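Local coordinates for glutathione peroxidase-like protein (Trypanosoma brucei, PDB 2VUP) that probably reduces hydroperoxides as a thiol peroxidase of the glutathione peroxidase family, drawing its electrons from tryparedoxin, at residues A[75-80]-A[182-187]. Residues are numbered along the deposited sequence; the frame is centred on the assembly and turned at random.
Sequences NKYKSQ and PLLEST
L183 O, just before the L184 that meets Y77 and Q80, is gripped twice by S186: S186 OG lies 2.6 Å from L183 O, in the carbonyl plane and on a lone pair (C=O...OG angle 144°), and S186 N donates to the same L183 O at 3.2 Å. This double hold ties S186 back onto the C-terminal turn of helix 173-185. L184 O, next in line, accepts from R159. Across the contact itself no hydrogen bond forms; L184 carries it through both methyls. CD1 of L184 approaches the Y77 ring obliquely, 3.5 Å from Y77 CD1, and also reaches CG and CE1. The other methyl turns to Q80: L184 CD2 lies 3.9 Å from Q80 CB. Q80 has its CG beside the backbone N (chi1 -61°) and an extended chain beyond, which crosses the leucine at about a right angle and brings Q80 OE1 to 3.8 Å from L184 CB, while NE2 sits at the edge of the Y77 ring, in its plane. K76 CG packs 3.9 Å above one face of that ring, offset toward the rim. At the far end of the ring, Y77 OH hydrogen-bonds E177 OE2, the oxygen that also forms a salt bridge with K76 NZ, so phenol and ammonium both bind one carboxylate. L180, I181 and F82 add apolar neighbours to Y77, and P50 touches L184. Helix 63-77 is the crossover of the beta-alpha-beta unit joining parallel strands 51-56 and 83-88, and the contact sets its C-terminal end beside that of helix 173-185, the pairing of first and last core helices on one side of the sheet found in the thioredoxin fold.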
loop_
_atom_site.group_PDB
_atom_site.type_symbol
_atom_site.label_atom_id
_atom_site.label_comp_id
_atom_site.label_asym_id
_atom_site.label_seq_id
_atom_site.Cartn_x
_atom_site.Cartn_y
_atom_site.Cartn_z
ATOM N N ASN A 75 13.065 -1.929 4.335
ATOM C CA ASN A 75 14.378 -2.305 4.863
ATOM C C ASN A 75 14.788 -1.531 6.118
ATOM O O ASN A 75 15.359 -2.103 7.048
ATOM C CB ASN A 75 15.453 -2.124 3.784
ATOM C CG ASN A 75 15.313 -3.115 2.640
ATOM O OD1 ASN A 75 14.724 -4.188 2.793
ATOM N ND2 ASN A 75 15.875 -2.764 1.487
ATOM N N LYS A 76 14.488 -0.234 6.134
ATOM C CA LYS A 76 14.904 0.647 7.219
ATOM C C LYS A 76 14.083 0.439 8.498
ATOM O O LYS A 76 14.570 0.716 9.601
ATOM C CB LYS A 76 14.834 2.105 6.762
ATOM C CG LYS A 76 15.542 3.112 7.661
ATOM C CD LYS A 76 15.386 4.513 7.087
ATOM C CE LYS A 76 16.247 5.524 7.826
ATOM N NZ LYS A 76 16.413 6.755 7.002
ATOM N N TYR A 77 12.855 -0.056 8.361
ATOM C CA TYR A 77 11.980 -0.203 9.525
ATOM C C TYR A 77 11.405 -1.614 9.746
ATOM O O TYR A 77 10.614 -1.824 10.665
ATOM C CB TYR A 77 10.895 0.888 9.530
ATOM C CG TYR A 77 11.470 2.299 9.525
ATOM C CD1 TYR A 77 12.107 2.818 10.657
ATOM C CD2 TYR A 77 11.394 3.104 8.385
ATOM C CE1 TYR A 77 12.644 4.106 10.662
ATOM C CE2 TYR A 77 11.924 4.397 8.376
ATOM C CZ TYR A 77 12.551 4.890 9.520
ATOM O OH TYR A 77 13.081 6.164 9.527
ATOM N N LYS A 78 11.832 -2.565 8.911
ATOM C CA LYS A 78 11.559 -4.009 9.079
ATOM C C LYS A 78 11.568 -4.475 10.535
ATOM O O LYS A 78 10.604 -5.073 11.026
ATOM C CB LYS A 78 12.638 -4.818 8.349
ATOM C CG LYS A 78 12.269 -5.392 7.002
ATOM C CD LYS A 78 13.531 -5.927 6.334
ATOM C CE LYS A 78 13.232 -7.057 5.366
ATOM N NZ LYS A 78 12.691 -8.271 6.062
ATOM N N SER A 79 12.679 -4.195 11.211
ATOM C CA SER A 79 12.960 -4.726 12.543
ATOM C C SER A 79 12.083 -4.154 13.661
ATOM O O SER A 79 12.077 -4.683 14.774
ATOM C CB SER A 79 14.435 -4.522 12.869
ATOM O OG SER A 79 14.800 -3.166 12.679
ATOM N N GLN A 80 11.348 -3.083 13.368
ATOM C CA GLN A 80 10.437 -2.489 14.348
ATOM C C GLN A 80 8.987 -2.953 14.154
ATOM O O GLN A 80 8.068 -2.440 14.803
ATOM C CB GLN A 80 10.528 -0.957 14.323
ATOM C CG GLN A 80 11.917 -0.399 14.664
ATOM C CD GLN A 80 11.919 1.112 14.842
ATOM O OE1 GLN A 80 11.124 1.662 15.603
ATOM N NE2 GLN A 80 12.827 1.786 14.147
ATOM N N PRO A 182 7.323 9.571 14.307
ATOM C CA PRO A 182 6.520 9.769 15.523
ATOM C C PRO A 182 5.598 8.583 15.823
ATOM O O PRO A 182 5.349 8.272 16.992
ATOM C CB PRO A 182 5.689 11.016 15.199
ATOM C CG PRO A 182 6.490 11.749 14.196
ATOM C CD PRO A 182 7.157 10.693 13.362
ATOM N N LEU A 183 5.115 7.931 14.766
ATOM C CA LEU A 183 4.218 6.786 14.883
ATOM C C LEU A 183 4.914 5.574 15.508
ATOM O O LEU A 183 4.363 4.932 16.401
ATOM C CB LEU A 183 3.643 6.430 13.506
ATOM C CG LEU A 183 2.182 5.999 13.393
ATOM C CD1 LEU A 183 1.239 7.027 14.013
ATOM C CD2 LEU A 183 1.836 5.767 11.928
ATOM N N LEU A 184 6.123 5.276 15.038
ATOM C CA LEU A 184 6.926 4.172 15.568
ATOM C C LEU A 184 7.262 4.349 17.054
ATOM O O LEU A 184 7.264 3.377 17.823
ATOM C CB LEU A 184 8.210 4.003 14.751
ATOM C CG LEU A 184 8.071 3.334 13.379
ATOM C CD1 LEU A 184 9.284 3.610 12.528
ATOM C CD2 LEU A 184 7.855 1.829 13.523
ATOM N N GLU A 185 7.521 5.596 17.445
ATOM C CA GLU A 185 7.878 5.911 18.825
ATOM C C GLU A 185 6.688 5.818 19.787
ATOM O O GLU A 185 6.873 5.757 21.008
ATOM C CB GLU A 185 8.567 7.281 18.898
ATOM C CG GLU A 185 10.094 7.249 18.686
ATOM C CD GLU A 185 10.536 6.473 17.443
ATOM O OE1 GLU A 185 10.674 5.233 17.522
ATOM O OE2 GLU A 185 10.770 7.108 16.393
ATOM N N SER A 186 5.472 5.784 19.234
ATOM C CA SER A 186 4.245 5.671 20.033
ATOM C C SER A 186 4.038 4.272 20.636
ATOM O O SER A 186 4.838 3.355 20.404
ATOM C CB SER A 186 3.016 6.092 19.214
ATOM O OG SER A 186 2.626 5.078 18.301
ATOM N N THR A 187 2.955 4.133 21.404
ATOM C CA THR A 187 2.634 2.926 22.181
ATOM C C THR A 187 3.791 2.453 23.061
ATOM O O THR A 187 4.068 3.046 24.107
ATOM C CB THR A 187 2.136 1.797 21.277
#